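Local coordinates for uncharacterized protein (Streptococcus pneumoniae, PDB 3LFT) that probably serves as a substrate-binding protein of an ABC transporter and binds L-tryptophan in a pocket within its chain, at residues F10-S15 and N43-Q48; D64-I69 and L84-A89; A128-V133 and K213-P218; T164-A169 and T184-A189. One frame throughout, in Å; residues are numbered along the deposited sequence. Where two conformers were deposited one is given.

Contact 1: F10-S15 and N43-Q48; sequences FVSHPS and NSEGDQ. With TRP (tryptophan), chain C.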
loop_
_atom_site.group_PDB
_atom_site.type_symbol
_atom_site.label_atom_id
_atom_site.label_comp_id
_atom_site.label_asym_id
_atom_site.label_seq_id
_atom_site.Cartn_x
_atom_site.Cartn_y
_atom_site.Cartn_z
ATOM N N PHE A 10 2.973 -7.247 7.506
ATOM C CA PHE A 10 2.017 -8.232 7.016
ATOM C C PHE A 10 2.689 -9.288 6.139
ATOM O O PHE A 10 2.391 -10.472 6.269
ATOM C CB PHE A 10 0.869 -7.562 6.246
ATOM C CG PHE A 10 -0.068 -8.539 5.579
ATOM C CD1 PHE A 10 -0.661 -9.581 6.302
ATOM C CD2 PHE A 10 -0.341 -8.427 4.218
ATOM C CE1 PHE A 10 -1.509 -10.472 5.682
ATOM C CE2 PHE A 10 -1.190 -9.330 3.582
ATOM C CZ PHE A 10 -1.777 -10.353 4.314
ATOM N N VAL A 11 3.587 -8.870 5.245
ATOM C CA VAL A 11 4.176 -9.761 4.254
ATOM C C VAL A 11 5.432 -9.083 3.750
ATOM O O VAL A 11 5.615 -7.881 3.907
ATOM C CB VAL A 11 3.172 -10.016 3.073
ATOM C CG1 VAL A 11 2.936 -8.752 2.240
ATOM C CG2 VAL A 11 3.590 -11.154 2.167
ATOM N N SER A 12 6.303 -9.867 3.123
ATOM C CA SER A 12 7.453 -9.294 2.430
ATOM C C SER A 12 7.059 -8.875 1.026
ATOM O O SER A 12 6.799 -9.702 0.158
ATOM C CB SER A 12 8.611 -10.291 2.372
ATOM O OG SER A 12 9.121 -10.512 3.671
ATOM N N HIS A 13 6.971 -7.570 0.816
ATOM C CA HIS A 13 7.083 -7.039 -0.534
ATOM C C HIS A 13 7.909 -5.754 -0.436
ATOM O O HIS A 13 7.996 -5.164 0.641
ATOM C CB HIS A 13 5.716 -6.980 -1.244
ATOM C CG HIS A 13 4.767 -5.948 -0.732
ATOM N ND1 HIS A 13 3.581 -6.247 -0.091
ATOM C CD2 HIS A 13 4.780 -4.608 -0.904
ATOM C CE1 HIS A 13 2.917 -5.123 0.133
ATOM N NE2 HIS A 13 3.636 -4.116 -0.333
ATOM N N PRO A 14 8.574 -5.333 -1.521
ATOM C CA PRO A 14 9.619 -4.311 -1.286
ATOM C C PRO A 14 9.124 -3.000 -0.714
ATOM O O PRO A 14 9.836 -2.355 0.059
ATOM C CB PRO A 14 10.231 -4.092 -2.672
ATOM C CG PRO A 14 10.030 -5.422 -3.366
ATOM C CD PRO A 14 8.703 -5.958 -2.853
ATOM N N SER A 15 7.898 -2.615 -1.053
ATOM C CA SER A 15 7.342 -1.377 -0.493
ATOM C C SER A 15 7.242 -1.431 1.030
ATOM O O SER A 15 7.609 -0.481 1.719
ATOM C CB SER A 15 5.972 -1.073 -1.092
ATOM O OG SER A 15 6.032 -0.947 -2.504
ATOM N N ASN A 43 7.038 -10.974 10.979
ATOM C CA ASN A 43 6.478 -10.899 9.631
ATOM C C ASN A 43 5.527 -12.085 9.443
ATOM O O ASN A 43 5.917 -13.246 9.562
ATOM C CB ASN A 43 7.620 -10.945 8.606
ATOM C CG ASN A 43 7.158 -10.647 7.196
ATOM O OD1 ASN A 43 6.092 -11.080 6.782
ATOM N ND2 ASN A 43 7.979 -9.908 6.446
ATOM N N SER A 44 4.255 -11.781 9.209
ATOM C CA SER A 44 3.226 -12.813 9.049
ATOM C C SER A 44 3.192 -13.475 7.659
ATOM O O SER A 44 2.395 -14.410 7.448
ATOM C CB SER A 44 1.853 -12.290 9.463
ATOM O OG SER A 44 1.598 -11.020 8.884
ATOM N N GLU A 45 4.068 -13.038 6.745
ATOM C CA GLU A 45 4.261 -13.773 5.489
ATOM C C GLU A 45 2.966 -13.866 4.668
ATOM O O GLU A 45 2.745 -14.840 3.947
ATOM C CB GLU A 45 4.770 -15.203 5.778
ATOM C CG GLU A 45 5.948 -15.309 6.739
ATOM C CD GLU A 45 7.191 -14.680 6.171
ATOM O OE1 GLU A 45 7.041 -13.794 5.310
ATOM O OE2 GLU A 45 8.306 -15.066 6.581
ATOM N N GLY A 46 2.092 -12.874 4.798
ATOM C CA GLY A 46 0.825 -12.867 4.069
ATOM C C GLY A 46 -0.205 -13.882 4.528
ATOM O O GLY A 46 -1.209 -14.089 3.858
ATOM N N ASP A 47 0.048 -14.506 5.672
ATOM C CA ASP A 47 -0.765 -15.623 6.149
ATOM C C ASP A 47 -1.643 -15.147 7.307
ATOM O O ASP A 47 -1.134 -14.771 8.374
ATOM C CB ASP A 47 0.177 -16.757 6.587
ATOM C CG ASP A 47 -0.551 -18.018 7.037
ATOM O OD1 ASP A 47 -1.749 -17.960 7.391
ATOM O OD2 ASP A 47 0.097 -19.086 7.031
ATOM N N GLN A 48 -2.963 -15.175 7.124
ATOM C CA GLN A 48 -3.875 -14.699 8.180
ATOM C C GLN A 48 -3.762 -15.494 9.469
ATOM O O GLN A 48 -4.034 -14.962 10.561
ATOM C CB GLN A 48 -5.334 -14.674 7.719
ATOM C CG GLN A 48 -5.648 -13.498 6.826
ATOM C CD GLN A 48 -5.505 -12.140 7.509
ATOM O OE1 GLN A 48 -5.850 -11.943 8.691
ATOM N NE2 GLN A 48 -4.997 -11.184 6.750
HETATM N N TRP C . -1.472 0.725 2.053
HETATM C CA TRP C . -1.481 -0.767 2.014
HETATM C C TRP C . -2.527 -1.295 2.941
HETATM O O TRP C . -2.466 -2.458 3.349
HETATM C CB TRP C . -0.085 -1.305 2.366
HETATM C CG TRP C . 0.955 -0.833 1.380
HETATM C CD1 TRP C . 1.864 0.213 1.533
HETATM C CD2 TRP C . 1.182 -1.379 0.037
HETATM N NE1 TRP C . 2.624 0.334 0.394
HETATM C CE2 TRP C . 2.260 -0.561 -0.526
HETATM C CE3 TRP C . 0.576 -2.388 -0.675
HETATM C CZ2 TRP C . 2.688 -0.842 -1.811
HETATM C CZ3 TRP C . 1.026 -2.639 -1.967
HETATM C CH2 TRP C . 2.075 -1.870 -2.511
HETATM O OXT TRP C . -3.454 -0.552 3.293
HETATM O O HOH W 1 6.380 -12.787 3.166
HETATM O O HOH W 2 9.231 -13.042 4.402
#
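Phe-10 O takes two hydrogen bonds from the 43-48 loop. Ser-44 OG donates a hydrogen bond to Phe-10 O at 2.8 Å, reaching the carbonyl well off its axis and tilted from its plane. Gly-46 N grips the same oxygen, also at 2.8 Å, with a nearly straight N-H (165°), so one carbonyl on the 10-15 side is held by two donors. Within 43-48 the chain is further shaped by an Asx turn: Asn-43 OD1 accepts from Glu-45 N, 2.8 Å away, in the carbonyl plane of the side-chain amide.

These bonds join the loops at the ends of two adjacent parallel strands, 3-9 and 37-43. The second loop is a type I' beta turn from Ser-44 to Asp-47, after which Asp-47 caps Ser-49 N at the start of helix 48-58.

Van der Waals and CH-pi contacts form the second group. The Phe-10 ring has Gly-46 CA over one face, a CH-pi contact with CA 3.9 Å from the ring centroid. With CG anti to the backbone N (chi1 173°), the ring lies with one face against Gly-46 CA. Gln-48 crosses at about a right angle, its NE2 3.7 Å from Phe-10 CE1. Val-11 CG2 lies 3.5 Å from Gly-46 N.

Ligand packing forms the third group. His-13, the N-cap residue of helix 14-29, brings NE2 to 3.4 Å from CZ3 of the bound tryptophan, and Ser-15 CB packs on CZ2 of the same indole.

Contact 2: D64-I69 and L84-A89; sequences DLVVGI and LPVIMA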
loop_
_atom_site.group_PDB
_atom_site.type_symbol
_atom_site.label_atom_id
_atom_site.label_comp_id
_atom_site.label_asym_id
_atom_site.label_seq_id
_atom_site.Cartn_x
_atom_site.Cartn_y
_atom_site.Cartn_z
ATOM N N ASP A 64 5.206 -1.314 24.830
ATOM C CA ASP A 64 4.534 -0.040 25.112
ATOM C C ASP A 64 3.455 0.253 24.074
ATOM O O ASP A 64 2.483 0.961 24.346
ATOM C CB ASP A 64 5.528 1.116 25.060
ATOM C CG ASP A 64 6.583 1.038 26.126
ATOM O OD1 ASP A 64 6.277 0.621 27.259
ATOM O OD2 ASP A 64 7.718 1.447 25.820
ATOM N N LEU A 65 3.682 -0.221 22.850
ATOM C CA LEU A 65 2.725 -0.085 21.744
ATOM C C LEU A 65 3.104 -1.101 20.686
ATOM O O LEU A 65 4.195 -1.688 20.733
ATOM C CB LEU A 65 2.695 1.342 21.151
ATOM C CG LEU A 65 3.999 1.950 20.607
ATOM C CD1 LEU A 65 4.379 1.407 19.219
ATOM C CD2 LEU A 65 3.857 3.468 20.549
ATOM N N VAL A 66 2.201 -1.316 19.729
ATOM C CA VAL A 66 2.484 -2.168 18.591
ATOM C C VAL A 66 2.219 -1.401 17.298
ATOM O O VAL A 66 1.440 -0.430 17.278
ATOM C CB VAL A 66 1.666 -3.494 18.646
ATOM C CG1 VAL A 66 2.119 -4.361 19.817
ATOM C CG2 VAL A 66 0.192 -3.197 18.772
ATOM N N VAL A 67 2.855 -1.866 16.226
ATOM C CA VAL A 67 2.822 -1.212 14.919
ATOM C C VAL A 67 2.442 -2.241 13.884
ATOM O O VAL A 67 3.070 -3.302 13.835
ATOM C CB VAL A 67 4.223 -0.639 14.545
ATOM C CG1 VAL A 67 4.158 0.130 13.222
ATOM C CG2 VAL A 67 4.758 0.275 15.661
ATOM N N GLY A 68 1.427 -1.948 13.080
ATOM C CA GLY A 68 1.027 -2.849 12.007
ATOM C C GLY A 68 1.330 -2.240 10.659
ATOM O O GLY A 68 0.774 -1.193 10.302
ATOM N N ILE A 69 2.227 -2.887 9.919
ATOM C CA ILE A 69 2.579 -2.442 8.559
ATOM C C ILE A 69 1.675 -3.163 7.576
ATOM O O ILE A 69 1.757 -4.388 7.441
ATOM C CB ILE A 69 4.079 -2.700 8.208
ATOM C CG1 ILE A 69 4.999 -2.170 9.316
ATOM C CG2 ILE A 69 4.394 -2.038 6.853
ATOM C CD1 ILE A 69 6.508 -2.406 9.066
ATOM N N LEU A 84 -3.992 -1.332 24.340
ATOM C CA LEU A 84 -2.607 -1.009 24.013
ATOM C C LEU A 84 -2.590 -0.161 22.728
ATOM O O LEU A 84 -3.290 -0.501 21.783
ATOM C CB LEU A 84 -1.817 -2.307 23.804
ATOM C CG LEU A 84 -0.316 -2.151 23.596
ATOM C CD1 LEU A 84 0.364 -1.700 24.874
ATOM C CD2 LEU A 84 0.277 -3.461 23.089
ATOM N N PRO A 85 -1.770 0.912 22.666
ATOM C CA PRO A 85 -1.736 1.666 21.398
ATOM C C PRO A 85 -1.305 0.832 20.194
ATOM O O PRO A 85 -0.325 0.069 20.259
ATOM C CB PRO A 85 -0.711 2.765 21.671
ATOM C CG PRO A 85 -0.743 2.962 23.157
ATOM C CD PRO A 85 -0.964 1.571 23.713
ATOM N N VAL A 86 -2.043 0.992 19.101
ATOM C CA VAL A 86 -1.763 0.354 17.830
ATOM C C VAL A 86 -1.505 1.462 16.805
ATOM O O VAL A 86 -2.345 2.329 16.590
ATOM C CB VAL A 86 -2.944 -0.504 17.377
ATOM C CG1 VAL A 86 -2.690 -1.093 15.977
ATOM C CG2 VAL A 86 -3.229 -1.624 18.401
ATOM N N ILE A 87 -0.326 1.425 16.197
ATOM C CA ILE A 87 0.040 2.432 15.214
ATOM C C ILE A 87 -0.029 1.821 13.820
ATOM O O ILE A 87 0.666 0.838 13.530
ATOM C CB ILE A 87 1.467 2.981 15.470
ATOM C CG1 ILE A 87 1.658 3.428 16.926
ATOM C CG2 ILE A 87 1.775 4.126 14.505
ATOM C CD1 ILE A 87 0.630 4.412 17.500
HETATM N N MSE A 88 -0.871 2.400 12.971
HETATM C CA MSE A 88 -0.981 2.002 11.586
HETATM C C MSE A 88 0.193 2.544 10.776
HETATM O O MSE A 88 0.475 3.749 10.820
HETATM C CB MSE A 88 -2.251 2.598 10.976
HETATM C CG MSE A 88 -3.561 2.200 11.676
HETATM SE SE MSE A 88 -5.131 3.031 10.860
HETATM C CE MSE A 88 -4.673 4.903 11.061
ATOM N N ALA A 89 0.878 1.650 10.051
ATOM C CA ALA A 89 1.910 2.087 9.105
ATOM C C ALA A 89 1.435 1.810 7.683
ATOM O O ALA A 89 1.540 0.664 7.186
ATOM C CB ALA A 89 3.207 1.369 9.381
#
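Peptide planes are the flat groups where Val-66 meets Pro-85 and Ile-87, and the donors reach each carbonyl differently. Val-66 N approaches Pro-85 O almost end-on at 2.9 Å, with an N-H...O angle of 169°. Ile-87 N lies in the carbonyl plane of Val-66, 2.8 Å from its O. Further along, Gly-68 N is somewhat tilted from the plane of the Ile-87 carbonyl, and Ala-89 N is tilted more, 31°, from that of Gly-68. Alpha carbons come up beside two of these acceptors: Val-86 CA to Val-66 O, and Val-67 CA to Ile-87 O, as CA-H...O contacts.

Val-66 and Gly-68 each use both N-H and C=O, the first bonding to Pro-85 and Ile-87, the second to Ile-87 and Ala-89, as parallel strands do. Strands 65-69 and 86-89, with helix 71-80 between them in the chain, form a beta-alpha-beta unit in the middle of a six-stranded parallel sheet. Side chains divide between the two sheet faces. On one, Val-66 CG2 touches Val-86 CG2 at 3.8 Å, while Val-66 CG1 meets Leu-84 CD2, the two side chains crossing at about a right angle. On the other, Val-67 CG1 and Ile-69 CG1 both pack on Ala-89 CB, the latter at 4.0 Å; helices 14-29 and 236-251 cover this face. At the N-terminal end Leu-65 CB meets Pro-85 CB at 3.7 Å, and Leu-84, its CG trans to the backbone N (chi1 -174°), extends CD1 to Asp-64 O.

Since the side chains that meet are apolar, the directional chemistry rests on the four main-chain bonds, which satisfy peptide N-H and C=O groups that the buried strands would otherwise leave without partners.

Contact 3: A128-V133 and K213-P218; sequences ALTPNV and KKPIYP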
loop_
_atom_site.group_PDB
_atom_site.type_symbol
_atom_site.label_atom_id
_atom_site.label_comp_id
_atom_site.label_asym_id
_atom_site.label_seq_id
_atom_site.Cartn_x
_atom_site.Cartn_y
_atom_site.Cartn_z
ATOM N N ALA A 128 -3.543 10.049 -20.714
ATOM C CA ALA A 128 -2.477 10.793 -21.382
ATOM C C ALA A 128 -1.446 9.877 -22.034
ATOM O O ALA A 128 -0.993 10.137 -23.158
ATOM C CB ALA A 128 -1.799 11.721 -20.394
ATOM N N LEU A 129 -1.089 8.803 -21.336
ATOM C CA LEU A 129 0.016 7.961 -21.758
ATOM C C LEU A 129 -0.396 6.871 -22.748
ATOM O O LEU A 129 0.355 6.528 -23.663
ATOM C CB LEU A 129 0.703 7.367 -20.514
ATOM C CG LEU A 129 1.982 6.556 -20.697
ATOM C CD1 LEU A 129 3.071 7.357 -21.386
ATOM C CD2 LEU A 129 2.456 6.072 -19.339
ATOM N N THR A 130 -1.588 6.311 -22.546
ATOM C CA THR A 130 -2.118 5.281 -23.435
ATOM C C THR A 130 -3.524 5.688 -23.874
ATOM O O THR A 130 -4.526 5.151 -23.382
ATOM C CB THR A 130 -2.118 3.869 -22.794
ATOM O OG1 THR A 130 -2.716 3.932 -21.491
ATOM C CG2 THR A 130 -0.696 3.334 -22.664
ATOM N N PRO A 131 -3.611 6.652 -24.813
ATOM C CA PRO A 131 -4.930 7.130 -25.202
ATOM C C PRO A 131 -5.787 6.091 -25.935
ATOM O O PRO A 131 -6.988 6.309 -26.080
ATOM C CB PRO A 131 -4.618 8.321 -26.126
ATOM C CG PRO A 131 -3.207 8.082 -26.607
ATOM C CD PRO A 131 -2.523 7.411 -25.455
ATOM N N ASN A 132 -5.191 4.981 -26.375
ATOM C CA ASN A 132 -5.952 3.915 -27.049
ATOM C C ASN A 132 -6.635 2.921 -26.099
ATOM O O ASN A 132 -7.438 2.087 -26.528
ATOM C CB ASN A 132 -5.064 3.170 -28.062
ATOM C CG ASN A 132 -5.869 2.397 -29.124
ATOM O OD1 ASN A 132 -6.958 2.810 -29.545
ATOM N ND2 ASN A 132 -5.305 1.284 -29.585
ATOM N N VAL A 133 -6.321 3.013 -24.811
ATOM C CA VAL A 133 -6.921 2.137 -23.804
ATOM C C VAL A 133 -8.377 2.520 -23.544
ATOM O O VAL A 133 -8.670 3.666 -23.198
ATOM C CB VAL A 133 -6.102 2.193 -22.506
ATOM C CG1 VAL A 133 -6.896 1.660 -21.301
ATOM C CG2 VAL A 133 -4.806 1.420 -22.685
ATOM N N LYS A 213 1.091 -8.485 -23.697
ATOM C CA LYS A 213 1.699 -7.173 -23.923
ATOM C C LYS A 213 0.749 -6.000 -23.700
ATOM O O LYS A 213 0.789 -5.009 -24.416
ATOM C CB LYS A 213 2.422 -7.132 -25.267
ATOM C CG LYS A 213 3.394 -8.307 -25.427
ATOM C CD LYS A 213 4.249 -8.195 -26.631
ATOM C CE LYS A 213 4.814 -9.551 -27.002
ATOM N NZ LYS A 213 5.833 -10.055 -26.041
ATOM N N LYS A 214 -0.106 -6.145 -22.695
ATOM C CA LYS A 214 -0.990 -5.065 -22.274
ATOM C C LYS A 214 -0.203 -4.195 -21.319
ATOM O O LYS A 214 0.569 -4.709 -20.523
ATOM C CB LYS A 214 -2.205 -5.600 -21.516
ATOM C CG LYS A 214 -3.035 -6.611 -22.261
ATOM C CD LYS A 214 -3.277 -6.176 -23.690
ATOM C CE LYS A 214 -3.828 -7.328 -24.489
ATOM N NZ LYS A 214 -4.360 -6.836 -25.764
ATOM N N PRO A 215 -0.402 -2.875 -21.362
ATOM C CA PRO A 215 0.260 -2.064 -20.332
ATOM C C PRO A 215 -0.312 -2.338 -18.943
ATOM O O PRO A 215 -1.526 -2.543 -18.795
ATOM C CB PRO A 215 -0.076 -0.636 -20.751
ATOM C CG PRO A 215 -1.286 -0.757 -21.606
ATOM C CD PRO A 215 -1.168 -2.058 -22.316
ATOM N N ILE A 216 0.562 -2.320 -17.943
ATOM C CA ILE A 216 0.178 -2.487 -16.541
ATOM C C ILE A 216 0.419 -1.169 -15.822
ATOM O O ILE A 216 1.507 -0.566 -15.934
ATOM C CB ILE A 216 0.986 -3.598 -15.852
ATOM C CG1 ILE A 216 0.926 -4.904 -16.645
ATOM C CG2 ILE A 216 0.465 -3.849 -14.444
ATOM C CD1 ILE A 216 2.058 -5.876 -16.253
ATOM N N TYR A 217 -0.597 -0.714 -15.092
ATOM C CA TYR A 217 -0.502 0.478 -14.251
ATOM C C TYR A 217 -0.653 0.056 -12.779
ATOM O O TYR A 217 -1.762 0.089 -12.225
ATOM C CB TYR A 217 -1.604 1.461 -14.625
ATOM C CG TYR A 217 -1.417 2.181 -15.941
ATOM C CD1 TYR A 217 -0.753 3.408 -15.971
ATOM C CD2 TYR A 217 -1.923 1.679 -17.145
ATOM C CE1 TYR A 217 -0.618 4.121 -17.154
ATOM C CE2 TYR A 217 -1.764 2.396 -18.352
ATOM C CZ TYR A 217 -1.106 3.600 -18.330
ATOM O OH TYR A 217 -0.961 4.337 -19.487
ATOM N N PRO A 218 0.452 -0.357 -12.139
ATOM C CA PRO A 218 0.370 -0.919 -10.783
ATOM C C PRO A 218 0.782 0.140 -9.765
ATOM O O PRO A 218 1.778 0.849 -9.957
ATOM C CB PRO A 218 1.374 -2.063 -10.830
ATOM C CG PRO A 218 2.481 -1.539 -11.771
ATOM C CD PRO A 218 1.805 -0.530 -12.711
#
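Tyr-217, with more surface buried here than any other residue of the two segments, sends its phenol to the end of helix 119-129 and meets Thr-130. The OH lies 2.7 Å from Thr-130 OG1 in a hydrogen bond whose donor could be either hydroxyl. OG1 sits at the edge of the tyrosine ring, near its plane, the two side chains coming from opposite directions. Tyr-217 CG is trans to its own carbonyl carbon (chi1 -73°), and the ring is thereby carried out from the strand toward the helix end. Leu-129 lies beside the phenol: its CB is 3.6 Å from the OH, and its CD2 is 4.2 Å from CE1.

Thr-130, second in buried surface, has OG1 close to both its own N and its own C (chi1 50°), where it also hydrogen-bonds to Ile-126 O, one turn back in the helix. The helix ends here, and a type I beta turn from Thr-130 to Val-133 leads into strand 135-141. The contact thus ties this helix-to-strand connection to strand 216-218, an outermost strand of the four-stranded parallel sheet of the second lobe. Thr-130 CG2 comes within 3.3 Å of the phenol oxygen.

Pro-215 adds a looser, apolar touch just before the strand. Its CG is 4.3 Å from Val-133 CG2 and equally far from Thr-130 CG2, while Ala-189 of strand 189-192 lies against both Pro-215 and Val-133.

Contact 4: T164-A169 and T184-A189; sequences TVETFA and TSKVDA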
loop_
_atom_site.group_PDB
_atom_site.type_symbol
_atom_site.label_atom_id
_atom_site.label_comp_id
_atom_site.label_asym_id
_atom_site.label_seq_id
_atom_site.Cartn_x
_atom_site.Cartn_y
_atom_site.Cartn_z
ATOM N N THR A 164 -13.860 2.138 -19.148
ATOM C CA THR A 164 -14.628 1.084 -18.483
ATOM C C THR A 164 -13.683 0.247 -17.628
ATOM O O THR A 164 -12.533 -0.005 -18.013
ATOM C CB THR A 164 -15.358 0.192 -19.504
ATOM O OG1 THR A 164 -16.285 0.989 -20.267
ATOM C CG2 THR A 164 -16.141 -0.935 -18.812
ATOM N N VAL A 165 -14.157 -0.141 -16.449
ATOM C CA VAL A 165 -13.367 -0.960 -15.530
ATOM C C VAL A 165 -14.136 -2.250 -15.277
ATOM O O VAL A 165 -15.318 -2.227 -14.898
ATOM C CB VAL A 165 -13.093 -0.256 -14.187
ATOM C CG1 VAL A 165 -12.325 -1.172 -13.242
ATOM C CG2 VAL A 165 -12.340 1.047 -14.388
ATOM N N GLU A 166 -13.464 -3.360 -15.567
ATOM C CA GLU A 166 -13.955 -4.693 -15.229
ATOM C C GLU A 166 -13.096 -5.212 -14.089
ATOM O O GLU A 166 -11.862 -5.084 -14.116
ATOM C CB GLU A 166 -13.855 -5.642 -16.433
ATOM C CG GLU A 166 -14.474 -7.033 -16.213
ATOM C CD GLU A 166 -14.737 -7.799 -17.512
ATOM O OE1 GLU A 166 -15.335 -8.894 -17.433
ATOM O OE2 GLU A 166 -14.354 -7.308 -18.600
ATOM N N THR A 167 -13.738 -5.803 -13.086
ATOM C CA THR A 167 -13.016 -6.272 -11.896
ATOM C C THR A 167 -12.620 -7.745 -11.975
ATOM O O THR A 167 -13.403 -8.578 -12.454
ATOM C CB THR A 167 -13.806 -5.983 -10.614
ATOM O OG1 THR A 167 -15.102 -6.588 -10.706
ATOM C CG2 THR A 167 -13.959 -4.483 -10.434
ATOM N N PHE A 168 -11.401 -8.041 -11.532
ATOM C CA PHE A 168 -10.848 -9.384 -11.501
ATOM C C PHE A 168 -10.220 -9.580 -10.135
ATOM O O PHE A 168 -9.005 -9.417 -9.944
ATOM C CB PHE A 168 -9.843 -9.605 -12.635
ATOM C CG PHE A 168 -10.450 -9.493 -13.999
ATOM C CD1 PHE A 168 -10.953 -10.628 -14.646
ATOM C CD2 PHE A 168 -10.550 -8.250 -14.631
ATOM C CE1 PHE A 168 -11.522 -10.521 -15.911
ATOM C CE2 PHE A 168 -11.124 -8.133 -15.888
ATOM C CZ PHE A 168 -11.611 -9.272 -16.529
ATOM N N ALA A 169 -11.075 -9.882 -9.165
ATOM C CA ALA A 169 -10.620 -10.127 -7.807
ATOM C C ALA A 169 -10.115 -11.553 -7.670
ATOM O O ALA A 169 -10.672 -12.491 -8.263
ATOM C CB ALA A 169 -11.727 -9.843 -6.803
ATOM N N THR A 184 -6.517 -10.602 -19.803
ATOM C CA THR A 184 -5.802 -9.918 -20.887
ATOM C C THR A 184 -6.426 -10.114 -22.268
ATOM O O THR A 184 -6.075 -9.403 -23.202
ATOM C CB THR A 184 -4.264 -10.170 -20.899
ATOM O OG1 THR A 184 -3.974 -11.564 -21.016
ATOM C CG2 THR A 184 -3.571 -9.584 -19.664
ATOM N N SER A 185 -7.350 -11.064 -22.397
ATOM C CA SER A 185 -8.135 -11.216 -23.621
ATOM C C SER A 185 -9.384 -10.333 -23.587
ATOM O O SER A 185 -10.098 -10.208 -24.590
ATOM C CB SER A 185 -8.548 -12.676 -23.811
ATOM O OG SER A 185 -9.744 -12.953 -23.105
ATOM N N LYS A 186 -9.646 -9.722 -22.429
ATOM C CA LYS A 186 -10.867 -8.937 -22.199
ATOM C C LYS A 186 -10.644 -7.432 -22.046
ATOM O O LYS A 186 -11.587 -6.638 -22.197
ATOM C CB LYS A 186 -11.584 -9.430 -20.943
ATOM C CG LYS A 186 -12.205 -10.821 -21.081
ATOM C CD LYS A 186 -12.697 -11.320 -19.729
ATOM C CE LYS A 186 -13.472 -12.624 -19.847
ATOM N NZ LYS A 186 -14.795 -12.394 -20.500
ATOM N N VAL A 187 -9.417 -7.041 -21.714
ATOM C CA VAL A 187 -9.134 -5.642 -21.379
ATOM C C VAL A 187 -7.919 -5.116 -22.118
ATOM O O VAL A 187 -7.099 -5.894 -22.621
ATOM C CB VAL A 187 -8.952 -5.423 -19.849
ATOM C CG1 VAL A 187 -10.142 -5.980 -19.081
ATOM C CG2 VAL A 187 -7.641 -6.046 -19.347
ATOM N N ASP A 188 -7.814 -3.786 -22.166
ATOM C CA ASP A 188 -6.709 -3.129 -22.852
ATOM C C ASP A 188 -5.531 -2.829 -21.949
ATOM O O ASP A 188 -4.421 -2.631 -22.425
ATOM C CB ASP A 188 -7.188 -1.827 -23.483
ATOM C CG ASP A 188 -8.309 -2.042 -24.477
ATOM O OD1 ASP A 188 -8.239 -3.026 -25.248
ATOM O OD2 ASP A 188 -9.255 -1.229 -24.459
ATOM N N ALA A 189 -5.786 -2.774 -20.643
ATOM C CA ALA A 189 -4.755 -2.434 -19.676
ATOM C C ALA A 189 -5.124 -3.055 -18.354
ATOM O O ALA A 189 -6.314 -3.276 -18.082
ATOM C CB ALA A 189 -4.641 -0.906 -19.519
#
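Phe-168 and Lys-186 meet through carbon atoms. The phenyl ring is swung off the strand with CG trans to the carbonyl carbon (chi1 -63°), pointing its far edge at the loop. Lys-186 comes to that edge: CD lies in the ring plane, 4.0 Å from Phe-168 CZ and 4.1 Å from CE1, and the two side chains run obliquely to each other. Extended at chi2 and chi3, the lysine lays its aliphatic stem along the ring edge, where CD touches; the last torsion (chi4 -71°) then turns NZ out of the line of the stem.

Val-187 takes the neighbouring corner, with CG1 4.0 Å from Phe-168 CE2; the two side chains run alongside each other in opposite senses. Strand 164-170 is the edge strand of a four-stranded parallel sheet, and it connects through helix 176-183 to strand 189-192, passing over strand 135-141, which lies between them. The contact therefore spans that crossover, and the backbones stay apart, with the CA atoms of Glu-166 and Val-187 7.9 Å from each other. Thr-179 and Met-183 of the helix also touch Phe-168, and Val-187 packs on Thr-135.

Glu-166 is almost fully extended, chi1 and chi2 both near trans, and so reaches toward the loop, where OE2 lies 4.2 Å from Lys-186 CB. Its OE1 stays 4.7 Å from Lys-186 NZ, too far for a salt bridge, though the opposite charges would probably attract weakly.

Overall arrangement
Contact 2 lies within the six-stranded sheet and contact 1 in loops that leave its strands; the two touch, Phe-10 N lying 3.1 Å from Ile-69 O in a probable hydrogen bond. Contacts 3 and 4 both reach the four-stranded sheet, on the opposite side of the chain's centre from contact 2, and touch through packing of Pro-215 and Lys-214 on residues of 184-189; the centres of contacts 2 and 3 are about 38 Å apart. Contact 2 is deep core, built on main-chain bonds. Contact 3 is also buried, yet turns on one hydroxyl pair. Contacts 1 and 4 are partly exposed: the first mixes hydrogen bonds with a CH-pi contact and borders the tryptophan site, the second has loose aliphatic-aromatic packing between crossover elements.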